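Local coordinates for protein phospholipase A1 (Streptomyces albidoflavus, PDB 4HYQ) that catalyses hydrolysis of the sn-1 acyl ester of glycerophospholipids, as a phospholipase A1 of the GDSL-like lipase family within the SGNH hydrolase clan, at residues A[8-13]-A[77-82]; A[141-146]-A[187-192]; A[145-150]-A[195-200]; A[204-209]-A[218-223]. All blocks are in the same frame, centred on the assembly; numbering follows the deposited sequence.

Contact 1: residues A[8-13]-A[77-82]; sequences LGDSYS and SLTIGG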
loop_
_atom_site.group_PDB
_atom_site.type_symbol
_atom_site.label_atom_id
_atom_site.label_comp_id
_atom_site.label_asym_id
_atom_site.label_seq_id
_atom_site.Cartn_x
_atom_site.Cartn_y
_atom_site.Cartn_z
ATOM N N LEU A 8 1.315 -10.362 -1.873
ATOM C CA LEU A 8 0.251 -9.856 -2.742
ATOM C C LEU A 8 0.105 -8.352 -2.674
ATOM O O LEU A 8 0.586 -7.702 -1.747
ATOM C CB LEU A 8 -1.098 -10.417 -2.280
ATOM C CG LEU A 8 -1.239 -11.917 -2.033
ATOM C CD1 LEU A 8 -2.571 -12.207 -1.311
ATOM C CD2 LEU A 8 -1.187 -12.642 -3.380
ATOM N N GLY A 9 -0.601 -7.798 -3.648
ATOM C CA GLY A 9 -0.883 -6.385 -3.552
ATOM C C GLY A 9 -0.619 -5.469 -4.714
ATOM O O GLY A 9 -0.475 -5.891 -5.867
ATOM N N ASP A 10 -0.581 -4.189 -4.373
ATOM C CA ASP A 10 -0.358 -3.136 -5.350
ATOM C C ASP A 10 1.061 -2.567 -5.318
ATOM O O ASP A 10 1.998 -3.213 -4.849
ATOM C CB ASP A 10 -1.397 -2.007 -5.183
ATOM C CG ASP A 10 -1.434 -1.430 -3.766
ATOM O OD1 ASP A 10 -0.409 -1.507 -3.043
ATOM O OD2 ASP A 10 -2.494 -0.878 -3.388
ATOM N N SER A 11 1.199 -1.356 -5.843
ATOM C CA SER A 11 2.489 -0.675 -5.944
ATOM C C SER A 11 3.227 -0.467 -4.627
ATOM O O SER A 11 4.451 -0.375 -4.623
ATOM C CB SER A 11 2.282 0.680 -6.617
ATOM O OG SER A 11 1.319 1.441 -5.897
ATOM N N TYR A 12 2.496 -0.368 -3.514
ATOM C CA TYR A 12 3.162 -0.165 -2.227
ATOM C C TYR A 12 3.843 -1.447 -1.760
ATOM O O TYR A 12 4.726 -1.413 -0.903
ATOM C CB TYR A 12 2.174 0.367 -1.175
ATOM C CG TYR A 12 1.817 1.819 -1.441
ATOM C CD1 TYR A 12 0.980 2.164 -2.499
ATOM C CD2 TYR A 12 2.391 2.850 -0.691
ATOM C CE1 TYR A 12 0.722 3.513 -2.816
ATOM C CE2 TYR A 12 2.139 4.198 -0.999
ATOM C CZ TYR A 12 1.308 4.516 -2.059
ATOM O OH TYR A 12 1.052 5.841 -2.358
ATOM N N SER A 13 3.425 -2.579 -2.320
ATOM C CA SER A 13 4.054 -3.854 -2.003
ATOM C C SER A 13 5.036 -4.251 -3.110
ATOM O O SER A 13 6.035 -4.918 -2.838
ATOM C CB SER A 13 3.000 -4.963 -1.828
ATOM O OG SER A 13 2.236 -4.752 -0.630
ATOM N N SER A 77 1.407 -11.436 2.767
ATOM C CA SER A 77 1.381 -9.999 3.059
ATOM C C SER A 77 0.520 -9.403 1.957
ATOM O O SER A 77 0.426 -9.974 0.858
ATOM C CB SER A 77 2.786 -9.380 3.042
ATOM O OG SER A 77 3.491 -9.639 1.833
ATOM N N LEU A 78 -0.112 -8.272 2.248
ATOM C CA LEU A 78 -0.992 -7.641 1.279
ATOM C C LEU A 78 -1.224 -6.155 1.481
ATOM O O LEU A 78 -1.404 -5.706 2.613
ATOM C CB LEU A 78 -2.374 -8.318 1.326
ATOM C CG LEU A 78 -3.574 -7.723 0.567
ATOM C CD1 LEU A 78 -3.396 -7.968 -0.935
ATOM C CD2 LEU A 78 -4.871 -8.391 1.025
ATOM N N THR A 79 -1.173 -5.388 0.386
ATOM C CA THR A 79 -1.588 -3.983 0.423
ATOM C C THR A 79 -2.544 -3.887 -0.754
ATOM O O THR A 79 -2.188 -4.243 -1.879
ATOM C CB THR A 79 -0.463 -2.910 0.264
ATOM O OG1 THR A 79 0.313 -3.151 -0.920
ATOM C CG2 THR A 79 0.423 -2.900 1.496
ATOM N N ILE A 80 -3.764 -3.436 -0.507
ATOM C CA ILE A 80 -4.734 -3.331 -1.597
ATOM C C ILE A 80 -5.935 -2.465 -1.195
ATOM O O ILE A 80 -6.250 -2.325 -0.001
ATOM C CB ILE A 80 -5.193 -4.759 -2.048
ATOM C CG1 ILE A 80 -5.827 -4.693 -3.441
ATOM C CG2 ILE A 80 -6.211 -5.343 -1.054
ATOM C CD1 ILE A 80 -4.810 -4.424 -4.548
ATOM N N GLY A 81 -6.569 -1.838 -2.188
ATOM C CA GLY A 81 -7.733 -1.009 -1.919
ATOM C C GLY A 81 -7.586 0.440 -2.349
ATOM O O GLY A 81 -8.563 1.067 -2.750
ATOM N N GLY A 82 -6.370 0.980 -2.251
ATOM C CA GLY A 82 -6.147 2.362 -2.648
ATOM C C GLY A 82 -6.582 2.651 -4.081
ATOM O O GLY A 82 -7.227 3.668 -4.344
HETATM O O HOH W 1 2.828 -7.913 -0.070
HETATM O O HOH W 2 -5.019 -0.998 -4.538
#

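Contact 2: residues A[141-146]-A[187-192]; sequences GYPRFY and GDIAAA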
loop_
_atom_site.group_PDB
_atom_site.type_symbol
_atom_site.label_atom_id
_atom_site.label_comp_id
_atom_site.label_asym_id
_atom_site.label_seq_id
_atom_site.Cartn_x
_atom_site.Cartn_y
_atom_site.Cartn_z
ATOM N N GLY A 141 -1.358 -1.271 6.025
ATOM C CA GLY A 141 -2.109 -0.098 5.614
ATOM C C GLY A 141 -1.240 0.810 4.764
ATOM O O GLY A 141 -0.138 0.425 4.344
ATOM N N TYR A 142 -1.734 2.020 4.521
ATOM C CA TYR A 142 -0.997 3.000 3.718
ATOM C C TYR A 142 -0.504 4.137 4.597
ATOM O O TYR A 142 -1.008 4.345 5.700
ATOM C CB TYR A 142 -1.910 3.570 2.633
ATOM C CG TYR A 142 -2.383 2.531 1.635
ATOM C CD1 TYR A 142 -3.629 1.923 1.769
ATOM C CD2 TYR A 142 -1.587 2.176 0.550
ATOM C CE1 TYR A 142 -4.084 0.996 0.840
ATOM C CE2 TYR A 142 -2.030 1.241 -0.393
ATOM C CZ TYR A 142 -3.280 0.661 -0.243
ATOM O OH TYR A 142 -3.757 -0.207 -1.195
ATOM N N PRO A 143 0.502 4.882 4.126
ATOM C CA PRO A 143 0.983 5.988 4.952
ATOM C C PRO A 143 0.110 7.215 4.731
ATOM O O PRO A 143 -0.681 7.268 3.780
ATOM C CB PRO A 143 2.395 6.221 4.415
ATOM C CG PRO A 143 2.210 5.948 2.924
ATOM C CD PRO A 143 1.354 4.687 2.935
ATOM N N ARG A 144 0.228 8.181 5.636
ATOM C CA ARG A 144 -0.450 9.458 5.466
ATOM C C ARG A 144 0.555 10.100 4.520
ATOM O O ARG A 144 1.750 9.838 4.636
ATOM C CB ARG A 144 -0.483 10.240 6.771
ATOM C CG ARG A 144 -1.659 9.938 7.652
ATOM C CD ARG A 144 -1.552 10.787 8.909
ATOM N NE ARG A 144 -2.797 10.806 9.653
ATOM C CZ ARG A 144 -2.959 11.421 10.821
ATOM N NH1 ARG A 144 -1.946 12.071 11.378
ATOM N NH2 ARG A 144 -4.139 11.385 11.434
ATOM N N PHE A 145 0.106 10.936 3.592
ATOM C CA PHE A 145 1.047 11.512 2.638
ATOM C C PHE A 145 1.774 12.766 3.103
ATOM O O PHE A 145 2.924 12.993 2.723
ATOM C CB PHE A 145 0.341 11.841 1.314
ATOM C CG PHE A 145 -0.076 10.635 0.508
ATOM C CD1 PHE A 145 0.436 9.368 0.781
ATOM C CD2 PHE A 145 -0.957 10.787 -0.565
ATOM C CE1 PHE A 145 0.075 8.264 -0.006
ATOM C CE2 PHE A 145 -1.325 9.693 -1.357
ATOM C CZ PHE A 145 -0.803 8.424 -1.074
ATOM N N TYR A 146 1.114 13.555 3.944
ATOM C CA TYR A 146 1.686 14.818 4.376
ATOM C C TYR A 146 1.847 15.123 5.847
ATOM O O TYR A 146 1.111 14.630 6.695
ATOM C CB TYR A 146 0.864 15.975 3.807
ATOM C CG TYR A 146 0.898 16.099 2.314
ATOM C CD1 TYR A 146 -0.129 15.580 1.529
ATOM C CD2 TYR A 146 1.952 16.750 1.687
ATOM C CE1 TYR A 146 -0.103 15.713 0.146
ATOM C CE2 TYR A 146 1.988 16.887 0.305
ATOM C CZ TYR A 146 0.962 16.371 -0.453
ATOM O OH TYR A 146 0.999 16.534 -1.814
ATOM N N GLY A 187 -0.919 -3.986 9.713
ATOM C CA GLY A 187 0.369 -3.316 9.812
ATOM C C GLY A 187 0.142 -1.812 9.790
ATOM O O GLY A 187 -0.309 -1.271 8.784
ATOM N N ASP A 188 0.459 -1.131 10.889
ATOM C CA ASP A 188 0.221 0.307 10.972
ATOM C C ASP A 188 1.329 1.126 10.323
ATOM O O ASP A 188 2.218 1.637 10.992
ATOM C CB ASP A 188 0.063 0.727 12.439
ATOM C CG ASP A 188 -0.592 2.088 12.589
ATOM O OD1 ASP A 188 -0.565 2.889 11.624
ATOM O OD2 ASP A 188 -1.131 2.366 13.686
ATOM N N ILE A 189 1.261 1.243 9.005
ATOM C CA ILE A 189 2.252 1.988 8.238
ATOM C C ILE A 189 2.169 3.496 8.524
ATOM O O ILE A 189 3.189 4.173 8.554
ATOM C CB ILE A 189 2.044 1.685 6.733
ATOM C CG1 ILE A 189 2.453 0.229 6.458
ATOM C CG2 ILE A 189 2.823 2.663 5.851
ATOM C CD1 ILE A 189 3.929 -0.076 6.672
ATOM N N ALA A 190 0.962 4.009 8.751
ATOM C CA ALA A 190 0.782 5.429 9.047
ATOM C C ALA A 190 1.571 5.780 10.304
ATOM O O ALA A 190 2.237 6.812 10.367
ATOM C CB ALA A 190 -0.698 5.740 9.247
ATOM N N ALA A 191 1.516 4.902 11.303
ATOM C CA ALA A 191 2.246 5.143 12.535
ATOM C C ALA A 191 3.748 5.096 12.263
ATOM O O ALA A 191 4.497 5.971 12.695
ATOM C CB ALA A 191 1.860 4.101 13.584
ATOM N N ALA A 192 4.189 4.083 11.525
ATOM C CA ALA A 192 5.607 3.935 11.209
ATOM C C ALA A 192 6.161 5.102 10.394
ATOM O O ALA A 192 7.339 5.445 10.526
ATOM C CB ALA A 192 5.843 2.618 10.449
HETATM O O HOH W 3 -1.339 2.434 7.779
HETATM O O HOH W 4 2.018 8.443 8.127
#

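Contact 3: residues A[145-150]-A[195-200]; sequences FYKLNG and GHEICS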
loop_
_atom_site.group_PDB
_atom_site.type_symbol
_atom_site.label_atom_id
_atom_site.label_comp_id
_atom_site.label_asym_id
_atom_site.label_seq_id
_atom_site.Cartn_x
_atom_site.Cartn_y
_atom_site.Cartn_z
ATOM N N PHE A 145 0.106 10.936 3.592
ATOM C CA PHE A 145 1.047 11.512 2.638
ATOM C C PHE A 145 1.774 12.766 3.103
ATOM O O PHE A 145 2.924 12.993 2.723
ATOM C CB PHE A 145 0.341 11.841 1.314
ATOM C CG PHE A 145 -0.076 10.635 0.508
ATOM C CD1 PHE A 145 0.436 9.368 0.781
ATOM C CD2 PHE A 145 -0.957 10.787 -0.565
ATOM C CE1 PHE A 145 0.075 8.264 -0.006
ATOM C CE2 PHE A 145 -1.325 9.693 -1.357
ATOM C CZ PHE A 145 -0.803 8.424 -1.074
ATOM N N TYR A 146 1.114 13.555 3.944
ATOM C CA TYR A 146 1.686 14.818 4.376
ATOM C C TYR A 146 1.847 15.123 5.847
ATOM O O TYR A 146 1.111 14.630 6.695
ATOM C CB TYR A 146 0.864 15.975 3.807
ATOM C CG TYR A 146 0.898 16.099 2.314
ATOM C CD1 TYR A 146 -0.129 15.580 1.529
ATOM C CD2 TYR A 146 1.952 16.750 1.687
ATOM C CE1 TYR A 146 -0.103 15.713 0.146
ATOM C CE2 TYR A 146 1.988 16.887 0.305
ATOM C CZ TYR A 146 0.962 16.371 -0.453
ATOM O OH TYR A 146 0.999 16.534 -1.814
ATOM N N LYS A 147 2.825 15.983 6.110
ATOM C CA LYS A 147 3.073 16.505 7.438
ATOM C C LYS A 147 2.513 17.909 7.244
ATOM O O LYS A 147 2.864 18.594 6.280
ATOM C CB LYS A 147 4.567 16.592 7.739
ATOM C CG LYS A 147 4.867 17.029 9.165
ATOM C CD LYS A 147 4.337 15.999 10.159
ATOM C CE LYS A 147 4.503 16.464 11.599
ATOM N NZ LYS A 147 3.915 15.481 12.556
ATOM N N LEU A 148 1.606 18.328 8.115
ATOM C CA LEU A 148 1.027 19.656 7.990
ATOM C C LEU A 148 1.951 20.607 8.737
ATOM O O LEU A 148 2.080 20.527 9.959
ATOM C CB LEU A 148 -0.370 19.672 8.600
ATOM C CG LEU A 148 -1.252 18.506 8.139
ATOM C CD1 LEU A 148 -2.552 18.502 8.931
ATOM C CD2 LEU A 148 -1.522 18.617 6.643
ATOM N N ASN A 149 2.605 21.493 7.996
ATOM C CA ASN A 149 3.535 22.443 8.597
ATOM C C ASN A 149 3.451 23.802 7.915
ATOM O O ASN A 149 2.590 24.029 7.065
ATOM C CB ASN A 149 4.962 21.906 8.494
ATOM C CG ASN A 149 5.453 21.838 7.062
ATOM O OD1 ASN A 149 4.729 22.184 6.126
ATOM N ND2 ASN A 149 6.689 21.395 6.884
ATOM N N GLY A 150 4.361 24.699 8.289
ATOM C CA GLY A 150 4.377 26.037 7.721
ATOM C C GLY A 150 4.744 26.092 6.249
ATOM O O GLY A 150 5.885 25.792 5.880
ATOM N N GLY A 195 6.366 11.431 10.892
ATOM C CA GLY A 195 7.617 12.167 10.938
ATOM C C GLY A 195 8.453 11.925 9.695
ATOM O O GLY A 195 9.584 12.409 9.580
ATOM N N HIS A 196 7.889 11.178 8.747
ATOM C CA HIS A 196 8.574 10.845 7.500
ATOM C C HIS A 196 7.671 11.047 6.283
ATOM O O HIS A 196 7.875 10.428 5.245
ATOM C CB HIS A 196 9.051 9.387 7.535
ATOM C CG HIS A 196 10.071 9.113 8.595
ATOM N ND1 HIS A 196 11.357 9.618 8.540
ATOM C CD2 HIS A 196 9.997 8.399 9.740
ATOM C CE1 HIS A 196 12.026 9.224 9.607
ATOM N NE2 HIS A 196 11.224 8.482 10.354
ATOM N N GLU A 197 6.664 11.900 6.430
ATOM C CA GLU A 197 5.746 12.207 5.345
ATOM C C GLU A 197 6.343 13.323 4.486
ATOM O O GLU A 197 7.423 13.830 4.779
ATOM C CB GLU A 197 4.397 12.663 5.909
ATOM C CG GLU A 197 3.740 11.662 6.831
ATOM C CD GLU A 197 4.027 11.935 8.298
ATOM O OE1 GLU A 197 5.085 12.525 8.614
ATOM O OE2 GLU A 197 3.191 11.543 9.136
ATOM N N ILE A 198 5.655 13.686 3.410
ATOM C CA ILE A 198 6.130 14.772 2.551
ATOM C C ILE A 198 5.999 16.045 3.385
ATOM O O ILE A 198 5.000 16.233 4.078
ATOM C CB ILE A 198 5.267 14.885 1.281
ATOM C CG1 ILE A 198 5.433 13.619 0.450
ATOM C CG2 ILE A 198 5.662 16.130 0.464
ATOM C CD1 ILE A 198 4.342 13.424 -0.588
ATOM N N CYS A 199 7.021 16.892 3.320
ATOM C CA CYS A 199 7.083 18.151 4.063
ATOM C C CYS A 199 7.566 17.944 5.493
ATOM O O CYS A 199 7.642 18.899 6.266
ATOM C CB CYS A 199 5.720 18.853 4.090
ATOM S SG CYS A 199 5.037 19.282 2.453
ATOM N N SER A 200 7.898 16.706 5.846
ATOM C CA SER A 200 8.361 16.406 7.201
ATOM C C SER A 200 9.805 16.820 7.463
ATOM O O SER A 200 10.195 17.016 8.622
ATOM C CB SER A 200 8.237 14.906 7.500
ATOM O OG SER A 200 9.152 14.149 6.719
#

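Contact 4: residues A[204-209]-A[218-223]; sequences WLHSVK and HPTAAG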
loop_
_atom_site.group_PDB
_atom_site.type_symbol
_atom_site.label_atom_id
_atom_site.label_comp_id
_atom_site.label_asym_id
_atom_site.label_seq_id
_atom_site.Cartn_x
_atom_site.Cartn_y
_atom_site.Cartn_z
ATOM N N TRP A 204 10.071 9.848 3.688
ATOM C CA TRP A 204 10.306 8.498 3.199
ATOM C C TRP A 204 9.360 8.312 2.008
ATOM O O TRP A 204 9.114 7.185 1.569
ATOM C CB TRP A 204 9.957 7.453 4.259
ATOM C CG TRP A 204 11.000 7.237 5.304
ATOM C CD1 TRP A 204 12.281 7.711 5.307
ATOM C CD2 TRP A 204 10.858 6.452 6.494
ATOM N NE1 TRP A 204 12.947 7.266 6.428
ATOM C CE2 TRP A 204 12.096 6.494 7.171
ATOM C CE3 TRP A 204 9.806 5.716 7.052
ATOM C CZ2 TRP A 204 12.308 5.826 8.381
ATOM C CZ3 TRP A 204 10.020 5.051 8.258
ATOM C CH2 TRP A 204 11.264 5.115 8.904
ATOM N N LEU A 205 8.815 9.420 1.509
ATOM C CA LEU A 205 7.905 9.369 0.367
ATOM C C LEU A 205 8.345 10.307 -0.746
ATOM O O LEU A 205 8.905 11.375 -0.484
ATOM C CB LEU A 205 6.486 9.779 0.786
ATOM C CG LEU A 205 5.769 8.909 1.812
ATOM C CD1 LEU A 205 4.481 9.607 2.242
ATOM C CD2 LEU A 205 5.462 7.542 1.198
ATOM N N HIS A 206 8.072 9.914 -1.986
ATOM C CA HIS A 206 8.403 10.763 -3.123
ATOM C C HIS A 206 7.338 11.833 -3.247
ATOM O O HIS A 206 6.162 11.569 -3.026
ATOM C CB HIS A 206 8.408 9.970 -4.424
ATOM C CG HIS A 206 9.552 9.018 -4.549
ATOM N ND1 HIS A 206 10.815 9.415 -4.933
ATOM C CD2 HIS A 206 9.627 7.685 -4.330
ATOM C CE1 HIS A 206 11.619 8.365 -4.950
ATOM N NE2 HIS A 206 10.922 7.304 -4.587
ATOM N N SER A 207 7.759 13.039 -3.608
ATOM C CA SER A 207 6.819 14.134 -3.815
ATOM C C SER A 207 6.299 13.964 -5.242
ATOM O O SER A 207 6.700 13.032 -5.945
ATOM C CB SER A 207 7.546 15.471 -3.691
ATOM O OG SER A 207 8.668 15.493 -4.560
ATOM N N VAL A 208 5.425 14.866 -5.673
ATOM C CA VAL A 208 4.874 14.795 -7.021
ATOM C C VAL A 208 5.988 14.808 -8.057
ATOM O O VAL A 208 6.909 15.633 -7.982
ATOM C CB VAL A 208 3.936 15.989 -7.303
ATOM C CG1 VAL A 208 3.387 15.898 -8.718
ATOM C CG2 VAL A 208 2.808 16.001 -6.292
ATOM N N LYS A 209 5.901 13.896 -9.024
ATOM C CA LYS A 209 6.902 13.814 -10.083
ATOM C C LYS A 209 6.390 14.451 -11.361
ATOM O O LYS A 209 5.263 14.195 -11.781
ATOM C CB LYS A 209 7.266 12.362 -10.368
ATOM C CG LYS A 209 7.880 11.626 -9.189
ATOM C CD LYS A 209 9.249 12.172 -8.809
ATOM C CE LYS A 209 9.866 11.296 -7.717
ATOM N NZ LYS A 209 11.228 11.723 -7.272
ATOM N N HIS A 218 4.880 7.571 -3.293
ATOM C CA HIS A 218 5.281 6.211 -2.949
ATOM C C HIS A 218 6.498 6.194 -2.061
ATOM O O HIS A 218 7.282 7.150 -2.046
ATOM C CB HIS A 218 5.562 5.387 -4.208
ATOM C CG HIS A 218 4.322 4.884 -4.872
ATOM N ND1 HIS A 218 3.410 5.725 -5.468
ATOM C CD2 HIS A 218 3.804 3.636 -4.960
ATOM C CE1 HIS A 218 2.376 5.017 -5.891
ATOM N NE2 HIS A 218 2.590 3.749 -5.595
ATOM N N PRO A 219 6.687 5.099 -1.312
ATOM C CA PRO A 219 7.835 4.983 -0.415
ATOM C C PRO A 219 9.161 4.961 -1.175
ATOM O O PRO A 219 9.263 4.384 -2.263
ATOM C CB PRO A 219 7.586 3.654 0.299
ATOM C CG PRO A 219 6.080 3.462 0.200
ATOM C CD PRO A 219 5.832 3.898 -1.223
ATOM N N THR A 220 10.170 5.601 -0.599
ATOM C CA THR A 220 11.505 5.592 -1.181
ATOM C C THR A 220 12.100 4.272 -0.717
ATOM O O THR A 220 11.448 3.519 0.018
ATOM C CB THR A 220 12.365 6.709 -0.596
ATOM O OG1 THR A 220 12.368 6.595 0.838
ATOM C CG2 THR A 220 11.811 8.059 -0.981
ATOM N N ALA A 221 13.333 3.986 -1.123
ATOM C CA ALA A 221 13.981 2.754 -0.676
ATOM C C ALA A 221 14.086 2.779 0.855
ATOM O O ALA A 221 13.948 1.747 1.516
ATOM C CB ALA A 221 15.372 2.630 -1.304
ATOM N N ALA A 222 14.318 3.961 1.417
ATOM C CA ALA A 222 14.419 4.090 2.874
ATOM C C ALA A 222 13.069 3.801 3.518
ATOM O O ALA A 222 13.004 3.209 4.596
ATOM C CB ALA A 222 14.894 5.493 3.260
ATOM N N GLY A 223 11.993 4.221 2.858
ATOM C CA GLY A 223 10.659 3.982 3.384
ATOM C C GLY A 223 10.350 2.495 3.402
ATOM O O GLY A 223 9.684 2.000 4.314
#

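Contact 1: residues A[8-13]-A[77-82]
Asp-10 OD1 is gripped from both faces of its carboxylate: Thr-79 OG1 donates from one side at 2.8 Å, and Tyr-12 N from the other in the capping bond of the helix starting at Ser-11. Neither donor lies in the carboxylate plane, and together they resist rotation of the group. OD2 takes its own bonds, from Tyr-142 OH and from a water that also accepts from Gly-81 N. The Thr-79 hydroxyl sits between backbone N and carbonyl carbon (chi1 53°), a rotation that turns it to Asp-10 OD1 and brings it near Ser-13 OG, which is also bonded to Tyr-35 OH. This is the Gly-Asp-Ser turn of the GDSL family, at the carboxyl end of parallel neighbours 4-9 and 73-79; Ser-11, bonded to His-218 NE2, is probably the nucleophile. Backbone bonds join the two segments: Asp-10 N gives to Thr-79 O at 3.0 Å, Leu-8 N to Ser-77 O at 2.9 Å. Gly-9 passes so close to Thr-79 O that a side chain there would collide with it. On the sheet face away from the Thr-79 side chain, Leu-78 CD1 packs 3.6 Å from Leu-8 CB. Thr-79 N, although buried, has no hydrogen-bond partner in the model.

Contact 2: residues A[141-146]-A[187-192]
Gly-141 N donates to Gly-187 O at 3.0 Å, an almost straight bond (172° at the hydrogen). The other end of Gly-141 meets the side chain of Ile-189, whose CG1 approaches Gly-141 O at 3.3 Å. The Tyr-142 side chain leaves the contact, its hydroxyl bonding Asp-10 and Gly-82; its carbonyl O faces back and receives a water that accepts in turn from Ala-190 N. Pro-143 lies alongside Ile-189, the two side chains pointing the same way, with Pro-143 CD 3.8 Å from Ile-189 CG2. That methyl reaches the proline because it stands opposite the backbone N of Ile-189, while the CG1 branch, beside that N (chi1 -70°), covers Gly-141. Cut back to an alanine, Ile-189 would probably leave a gap beside Pro-143 CD and Gly-141 O, and take one apolar neighbour from Tyr-228 and Val-231 of helix 221-235. At Arg-144 a second water bridges backbone N and Ala-190 O, while the guanidinium reaches Asp-169 of helix 158-181 in a salt bridge. At the start of the short helix 189-192, Asp-188 OD1 accepts from Ala-191 N at 2.9 Å as its N-cap. Two segments leaving adjacent parallel strands, 136-140 and 185-187, thus stay paired beyond the carboxyl edge of the sheet, where the active-site loops of an alpha/beta SGNH hydrolase lie.

Contact 3: residues A[145-150]-A[195-200]
Phe-145 to Lys-147 and Ile-198 meet through a single backbone bridge between two irregular loops, the second folding into a type II beta turn from Glu-197 to Ser-200. Hydrogen bonds come first. Ile-198 N gives to Phe-145 O at 2.9 Å, and Ile-198 O accepts from Lys-147 N at 3.0 Å. Within the turn, Glu-197 O is held twice, by Ser-200 N and by Ser-200 OG, whose 2.6 Å bond uses a lone pair in the carbonyl plane. Glu-197 bends its chain at chi2 (96°) to carry OE1 back to Gly-195 N, 2.8 Å away and above the carboxylate plane. Charge plays a looser part: Lys-147 NZ remains 5.1 Å from Glu-197 OE1, while the aliphatic CD of the lysine passes closer to the carboxylate. A leucine in place of Glu-197 is likely to leave Gly-195 N without its acceptor and to remove the carboxylate that lies near the lysine. Apolar packing joins Ile-198 CG2 to Tyr-146 CE2, the ring and the branch crossing at a slant; the tyrosine hydroxyl goes on to Tyr-217. A covalent tie adds to these, since Cys-199 forms a disulfide with Cys-152. Cys-199 SG also lies at the edge of the Tyr-146 ring, 5.3 Å from the ring centroid and 82° off the ring normal.

Contact 4: residues A[204-209]-A[218-223]
The Trp-204 indole lays one face against the first turn of helix 221-235. Ala-222 O lies over the middle of that face, Gly-223 N nearer its rim, and Gly-223 CA comes within 3.6 Å of Trp-204 CB. Ala-222 CB touches the pyrrole side at CD1. A side chain on Gly-223 would run into Trp-204 O. The imidazole of His-206, its NE2 bonded to Gly-17 O, is covered differently: Thr-220 CG2 rests on its face in a CH-pi contact, 3.9 Å from the centroid and 15° off the normal, while Pro-219 O lies at its edge. Thr-220 uses both branches: at a chi1 of 54° its OG1 caps the helix, accepting from Gly-223 N at 3.1 Å, and the methyl lies on the histidine. Leu-205 CD2 packs on the Pro-219 ring. Two backbone bonds flank this pair: Thr-220 N to Trp-204 O at 2.9 Å and His-206 N to His-218 O at 2.9 Å. The His-218 ring bonds Ser-11 at the start of helix 11-14, consistent with a catalytic Ser-His pair; beyond it Pro-219 leads into helix 221-235, while Trp-204 stacks on His-196 in the loop after helix 189-192.

In the fold
Contacts 1 and 2 are buried, and both continue from the parallel sheet: contact 1 joins neighbouring strands 4-9 and 73-79, contact 2 the exits of strands 136-140 and 185-187. Contacts 3 and 4, only partly buried, tie loops beyond the sheet by single backbone bridges, with a disulfide and ring packing added. Chemistry shifts accordingly, from a carboxylate and hydroxyls held inside, through waters and aliphatic packing, to sulfur and aromatic faces. Tyr-142 carries contact 2 into contact 1, as His-218 carries contact 4 into it. Contacts 2 and 3 share Phe-145 and Tyr-146. Contact 4 also meets contact 3, through the His-196 to Trp-204 backbone bond.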